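Local coordinates for sister chromatid cohesion protein (Chaetomium thermophilum, PDB 5T8V) that probably acts as a cohesin loader that associates with chromatin, represented here by the C-terminal, helical HEAT-repeat part of the protein, at residues A223-A228 with D259-I264; S229-I234 with D251-V256. All blocks are in the same frame, centred on the assembly; numbering follows the deposited sequence.

Contact 1: residues A223-A228 with D259-I264; sequences ALEFAA and DMICQI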
loop_
_atom_site.group_PDB
_atom_site.type_symbol
_atom_site.label_atom_id
_atom_site.label_comp_id
_atom_site.label_asym_id
_atom_site.label_seq_id
_atom_site.Cartn_x
_atom_site.Cartn_y
_atom_site.Cartn_z
ATOM N N ALA A 223 45.233 -27.658 4.399
ATOM C CA ALA A 223 44.724 -28.678 5.307
ATOM C C ALA A 223 44.202 -28.055 6.596
ATOM O O ALA A 223 43.161 -28.469 7.118
ATOM C CB ALA A 223 45.820 -29.698 5.609
ATOM N N LEU A 224 44.915 -27.057 7.126
ATOM C CA LEU A 224 44.449 -26.380 8.331
ATOM C C LEU A 224 43.139 -25.646 8.076
ATOM O O LEU A 224 42.265 -25.606 8.946
ATOM C CB LEU A 224 45.516 -25.408 8.837
ATOM C CG LEU A 224 46.743 -26.033 9.504
ATOM C CD1 LEU A 224 47.830 -24.988 9.711
ATOM C CD2 LEU A 224 46.367 -26.677 10.829
ATOM N N GLU A 225 42.985 -25.052 6.891
ATOM C CA GLU A 225 41.742 -24.355 6.576
ATOM C C GLU A 225 40.586 -25.334 6.423
ATOM O O GLU A 225 39.446 -25.003 6.765
ATOM C CB GLU A 225 41.917 -23.524 5.304
ATOM C CG GLU A 225 41.067 -22.255 5.246
ATOM C CD GLU A 225 39.606 -22.526 4.937
ATOM O OE1 GLU A 225 38.746 -21.757 5.414
ATOM O OE2 GLU A 225 39.316 -23.501 4.212
ATOM N N PHE A 226 40.858 -26.537 5.920
ATOM C CA PHE A 226 39.812 -27.549 5.815
ATOM C C PHE A 226 39.416 -28.073 7.191
ATOM O O PHE A 226 38.223 -28.225 7.488
ATOM C CB PHE A 226 40.288 -28.688 4.914
ATOM C CG PHE A 226 39.233 -29.715 4.620
ATOM C CD1 PHE A 226 38.206 -29.437 3.732
ATOM C CD2 PHE A 226 39.274 -30.963 5.220
ATOM C CE1 PHE A 226 37.236 -30.382 3.457
ATOM C CE2 PHE A 226 38.307 -31.911 4.946
ATOM C CZ PHE A 226 37.287 -31.620 4.065
ATOM N N ALA A 227 40.404 -28.344 8.047
ATOM C CA ALA A 227 40.118 -28.836 9.390
ATOM C C ALA A 227 39.381 -27.789 10.217
ATOM O O ALA A 227 38.366 -28.089 10.858
ATOM C CB ALA A 227 41.419 -29.246 10.074
ATOM N N ALA A 228 39.883 -26.553 10.219
ATOM C CA ALA A 228 39.204 -25.478 10.932
ATOM C C ALA A 228 37.808 -25.255 10.372
ATOM O O ALA A 228 36.844 -25.083 11.129
ATOM C CB ALA A 228 40.025 -24.194 10.851
ATOM N N ASP A 259 39.701 -18.282 14.796
ATOM C CA ASP A 259 41.020 -17.655 14.826
ATOM C C ASP A 259 41.915 -18.219 13.731
ATOM O O ASP A 259 42.592 -17.470 13.016
ATOM C CB ASP A 259 41.663 -17.852 16.198
ATOM C CG ASP A 259 40.981 -17.044 17.284
ATOM O OD1 ASP A 259 39.963 -16.385 16.982
ATOM O OD2 ASP A 259 41.457 -17.073 18.437
ATOM N N MET A 260 41.925 -19.544 13.578
ATOM C CA MET A 260 42.792 -20.166 12.582
ATOM C C MET A 260 42.425 -19.712 11.174
ATOM O O MET A 260 43.303 -19.368 10.371
ATOM C CB MET A 260 42.705 -21.688 12.700
ATOM C CG MET A 260 43.744 -22.430 11.876
ATOM S SD MET A 260 43.686 -24.215 12.110
ATOM C CE MET A 260 44.239 -24.363 13.806
ATOM N N ILE A 261 41.129 -19.699 10.855
ATOM C CA ILE A 261 40.705 -19.302 9.515
ATOM C C ILE A 261 41.042 -17.839 9.260
ATOM O O ILE A 261 41.435 -17.469 8.150
ATOM C CB ILE A 261 39.203 -19.573 9.316
ATOM C CG1 ILE A 261 38.916 -21.072 9.434
ATOM C CG2 ILE A 261 38.752 -19.053 7.946
ATOM C CD1 ILE A 261 37.440 -21.428 9.392
ATOM N N CYS A 262 40.873 -16.981 10.267
ATOM C CA CYS A 262 41.270 -15.586 10.106
ATOM C C CYS A 262 42.764 -15.471 9.839
ATOM O O CYS A 262 43.199 -14.649 9.021
ATOM C CB CYS A 262 40.887 -14.778 11.343
ATOM S SG CYS A 262 39.118 -14.518 11.505
ATOM N N GLN A 263 43.569 -16.287 10.518
ATOM C CA GLN A 263 45.011 -16.245 10.302
ATOM C C GLN A 263 45.364 -16.649 8.877
ATOM O O GLN A 263 46.068 -15.919 8.172
ATOM C CB GLN A 263 45.712 -17.144 11.315
ATOM C CG GLN A 263 46.142 -16.400 12.555
ATOM C CD GLN A 263 47.453 -15.680 12.356
ATOM O OE1 GLN A 263 48.511 -16.301 12.367
ATOM N NE2 GLN A 263 47.394 -14.369 12.163
ATOM N N ILE A 264 44.881 -17.812 8.433
ATOM C CA ILE A 264 45.139 -18.239 7.060
ATOM C C ILE A 264 44.667 -17.173 6.078
ATOM O O ILE A 264 45.362 -16.843 5.108
ATOM C CB ILE A 264 44.464 -19.598 6.790
ATOM C CG1 ILE A 264 45.023 -20.664 7.736
ATOM C CG2 ILE A 264 44.657 -20.015 5.329
ATOM C CD1 ILE A 264 44.312 -22.006 7.654
#
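Glu225 and Ile261 bring their CA atoms to 5.9 Å where helices 218-232 and 247-267 pass each other; the short segments 223-228 and 259-264 run roughly antiparallel, at 148°, their axes 9.2 Å apart. This is the antiparallel helix packing from which HEAT-repeat proteins are built, and the interface is buried and mostly aliphatic. Met260 reaches across with its chain extended through chi1 and chi2 (CG anti to the backbone N, chi1 -170°), which carries SD over to lie between the CD2 of Leu224 and the methyl of Ala228, 3.9 Å from the CB of Ala228; the bend at chi3 then turns only the terminal CE. The Leu224 and Met260 side chains cross at about a right angle. Alanine suits position 228 because its small side chain leaves room for Ile261: Ala228 CB lies 3.6 Å from Ile261 CG1. Farther along, the extended Ile264 chain sends CD1 over the backbone of the facing helix, 3.8 Å from the CB of Leu224 and 3.7 Å from the CB of Glu225. Glu225 bends at chi2 (-76°), and its OE1 comes within 3.7 Å of the CG2 of Ile261. With an alanine in place of Ile261, a gap would probably open beside Ala228, and the Glu225 carboxylate would probably lose one of the aliphatic neighbours it lies against. Helix 272-282 closes the same side through Ile275 and Ile279, while Ile211 of helix 190-213 touches both Leu224 and Ile264. The chemistry is thus dispersion and shape fit, with one buried acid set among hydrocarbon. Since Glu225 OE2 also lies close to Glu278 OE2, a like charge, the apparent pKa of one of these acids may well be raised.

Contact 2: residues S229-I234 with D251-V256; sequences SQLLFI and DGFRLV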
loop_
_atom_site.group_PDB
_atom_site.type_symbol
_atom_site.label_atom_id
_atom_site.label_comp_id
_atom_site.label_asym_id
_atom_site.label_seq_id
_atom_site.Cartn_x
_atom_site.Cartn_y
_atom_site.Cartn_z
ATOM N N SER A 229 37.678 -25.251 9.043
ATOM C CA SER A 229 36.359 -25.150 8.432
ATOM C C SER A 229 35.431 -26.233 8.964
ATOM O O SER A 229 34.239 -25.989 9.180
ATOM C CB SER A 229 36.476 -25.244 6.911
ATOM O OG SER A 229 35.194 -25.302 6.305
ATOM N N GLN A 230 35.963 -27.435 9.192
ATOM C CA GLN A 230 35.134 -28.508 9.735
ATOM C C GLN A 230 34.745 -28.221 11.182
ATOM O O GLN A 230 33.579 -28.379 11.564
ATOM C CB GLN A 230 35.868 -29.846 9.622
ATOM C CG GLN A 230 35.067 -31.045 10.115
ATOM C CD GLN A 230 33.702 -31.157 9.454
ATOM O OE1 GLN A 230 33.537 -31.875 8.467
ATOM N NE2 GLN A 230 32.717 -30.447 9.999
ATOM N N LEU A 231 35.709 -27.796 12.004
ATOM C CA LEU A 231 35.412 -27.469 13.396
ATOM C C LEU A 231 34.424 -26.321 13.521
ATOM O O LEU A 231 33.766 -26.193 14.561
ATOM C CB LEU A 231 36.695 -27.104 14.147
ATOM C CG LEU A 231 37.449 -28.212 14.881
ATOM C CD1 LEU A 231 38.692 -27.628 15.533
ATOM C CD2 LEU A 231 36.574 -28.888 15.926
ATOM N N LEU A 232 34.317 -25.474 12.496
ATOM C CA LEU A 232 33.433 -24.316 12.576
ATOM C C LEU A 232 31.981 -24.742 12.746
ATOM O O LEU A 232 31.225 -24.108 13.490
ATOM C CB LEU A 232 33.605 -23.457 11.323
ATOM C CG LEU A 232 32.831 -22.144 11.249
ATOM C CD1 LEU A 232 33.343 -21.151 12.279
ATOM C CD2 LEU A 232 32.940 -21.573 9.847
ATOM N N PHE A 233 31.575 -25.820 12.070
ATOM C CA PHE A 233 30.205 -26.314 12.113
ATOM C C PHE A 233 30.039 -27.464 13.102
ATOM O O PHE A 233 29.194 -28.344 12.901
ATOM C CB PHE A 233 29.762 -26.745 10.716
ATOM C CG PHE A 233 29.951 -25.682 9.673
ATOM C CD1 PHE A 233 28.976 -24.718 9.462
ATOM C CD2 PHE A 233 31.107 -25.637 8.913
ATOM C CE1 PHE A 233 29.150 -23.733 8.508
ATOM C CE2 PHE A 233 31.289 -24.655 7.957
ATOM C CZ PHE A 233 30.310 -23.701 7.753
ATOM N N ILE A 234 30.842 -27.475 14.167
ATOM C CA ILE A 234 30.690 -28.477 15.211
ATOM C C ILE A 234 29.288 -28.386 15.798
ATOM O O ILE A 234 28.734 -27.292 15.966
ATOM C CB ILE A 234 31.772 -28.278 16.288
ATOM C CG1 ILE A 234 31.648 -29.333 17.385
ATOM C CG2 ILE A 234 31.682 -26.873 16.881
ATOM C CD1 ILE A 234 32.815 -29.336 18.348
ATOM N N ASP A 251 32.436 -24.917 22.361
ATOM C CA ASP A 251 32.457 -23.519 21.941
ATOM C C ASP A 251 33.892 -23.028 21.798
ATOM O O ASP A 251 34.239 -22.356 20.818
ATOM C CB ASP A 251 31.694 -22.640 22.933
ATOM C CG ASP A 251 30.200 -22.910 22.932
ATOM O OD1 ASP A 251 29.721 -23.652 22.046
ATOM O OD2 ASP A 251 29.502 -22.364 23.813
ATOM N N GLY A 252 34.742 -23.363 22.770
ATOM C CA GLY A 252 36.147 -23.016 22.661
ATOM C C GLY A 252 36.767 -23.539 21.383
ATOM O O GLY A 252 37.548 -22.843 20.726
ATOM N N PHE A 253 36.421 -24.770 21.002
ATOM C CA PHE A 253 36.907 -25.275 19.721
ATOM C C PHE A 253 36.453 -24.385 18.569
ATOM O O PHE A 253 37.254 -24.013 17.702
ATOM C CB PHE A 253 36.450 -26.713 19.501
ATOM C CG PHE A 253 37.296 -27.722 20.205
ATOM C CD1 PHE A 253 38.566 -28.015 19.745
ATOM C CD2 PHE A 253 36.828 -28.372 21.330
ATOM C CE1 PHE A 253 39.353 -28.943 20.394
ATOM C CE2 PHE A 253 37.608 -29.301 21.981
ATOM C CZ PHE A 253 38.873 -29.589 21.511
ATOM N N ARG A 254 35.163 -24.036 18.535
ATOM C CA ARG A 254 34.660 -23.155 17.482
ATOM C C ARG A 254 35.491 -21.879 17.394
ATOM O O ARG A 254 35.903 -21.457 16.303
ATOM C CB ARG A 254 33.189 -22.827 17.745
ATOM C CG ARG A 254 32.367 -22.524 16.504
ATOM C CD ARG A 254 30.875 -22.561 16.822
ATOM N NE ARG A 254 30.527 -21.686 17.940
ATOM C CZ ARG A 254 29.356 -21.699 18.571
ATOM N NH1 ARG A 254 28.404 -22.551 18.203
ATOM N NH2 ARG A 254 29.134 -20.864 19.578
ATOM N N LEU A 255 35.761 -21.256 18.543
ATOM C CA LEU A 255 36.526 -20.013 18.552
ATOM C C LEU A 255 37.933 -20.224 18.002
ATOM O O LEU A 255 38.408 -19.451 17.160
ATOM C CB LEU A 255 36.576 -19.445 19.968
ATOM C CG LEU A 255 35.521 -18.379 20.258
ATOM C CD1 LEU A 255 35.343 -18.184 21.752
ATOM C CD2 LEU A 255 35.914 -17.069 19.588
ATOM N N VAL A 256 38.623 -21.265 18.475
ATOM C CA VAL A 256 39.957 -21.564 17.956
ATOM C C VAL A 256 39.918 -21.710 16.440
ATOM O O VAL A 256 40.817 -21.239 15.728
ATOM C CB VAL A 256 40.518 -22.829 18.635
ATOM C CG1 VAL A 256 41.707 -23.394 17.859
ATOM C CG2 VAL A 256 40.931 -22.511 20.061
#
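Buried packing of the Leu231 and Ile234 side chains and the Leu232 backbone carbonyl against Phe253 and Arg254 joins the two arms of an antiparallel helical hairpin in this HEAT-repeat protein, close to its turn. Residues 229-234 lie where helix 218-232 runs out into the connecting chain, and residues 251-256 belong to the early turns of helix 247-267. The backbones come near each other at Leu232 and Arg254, whose CA atoms are 5.2 Å apart. Leu231 supplies the purely apolar part: its branched end meets the base of Phe253, Leu231 CD2 lying 4.2 Å from Phe253 CB, while CD1 approaches the ring obliquely. A large aromatic suits position 253 because the ring, carried beside its own backbone N (chi1 -81°), extends to Ile167 of helix 149-172 and to Ala200 and Gln201 of helix 190-213. Arg254 plays a double role. Its methylene chain runs past the backbone at Leu232, with Arg254 CG 3.6 Å from the carbonyl O of Leu232. Arginine suits the place because its long, flexible chain lets the methylenes pass this oxygen while the charged end, after a bend at chi3 (54°), reaches the carbonyl O of Thr294, which accepts a hydrogen bond from NH2. Asp251 gives only a long salt bridge, its OD1 3.8 Å from Arg254 NH2 and above one face of the guanidinium, offset toward the rim, so the pair attracts by charge alone, with no N-H of Arg254 pointing at the oxygen. On the other arm, Ile234 adds a looser apolar contact, its CG2 4.4 Å from Arg254 CD.

From the N terminus, helix 218-232 first supplies residues 223-228 and then, as it ends, residues 229-234. The chain turns and returns as helix 247-267, whose residues 251-256 pair back at once: contact 2 closes the inner loop, with 16 residues between its segments. Residues 259-264 follow and close the wider loop of contact 1, which encloses that of contact 2, so the two contacts nest without crossing. Their centres are about 10 Å apart, and they meet where Ile261 CD1 packs 3.8 Å from Ser229 N. Together they zip one helical hairpin, which rests against helices 149-172 and 190-213 on the N-terminal side of the chain.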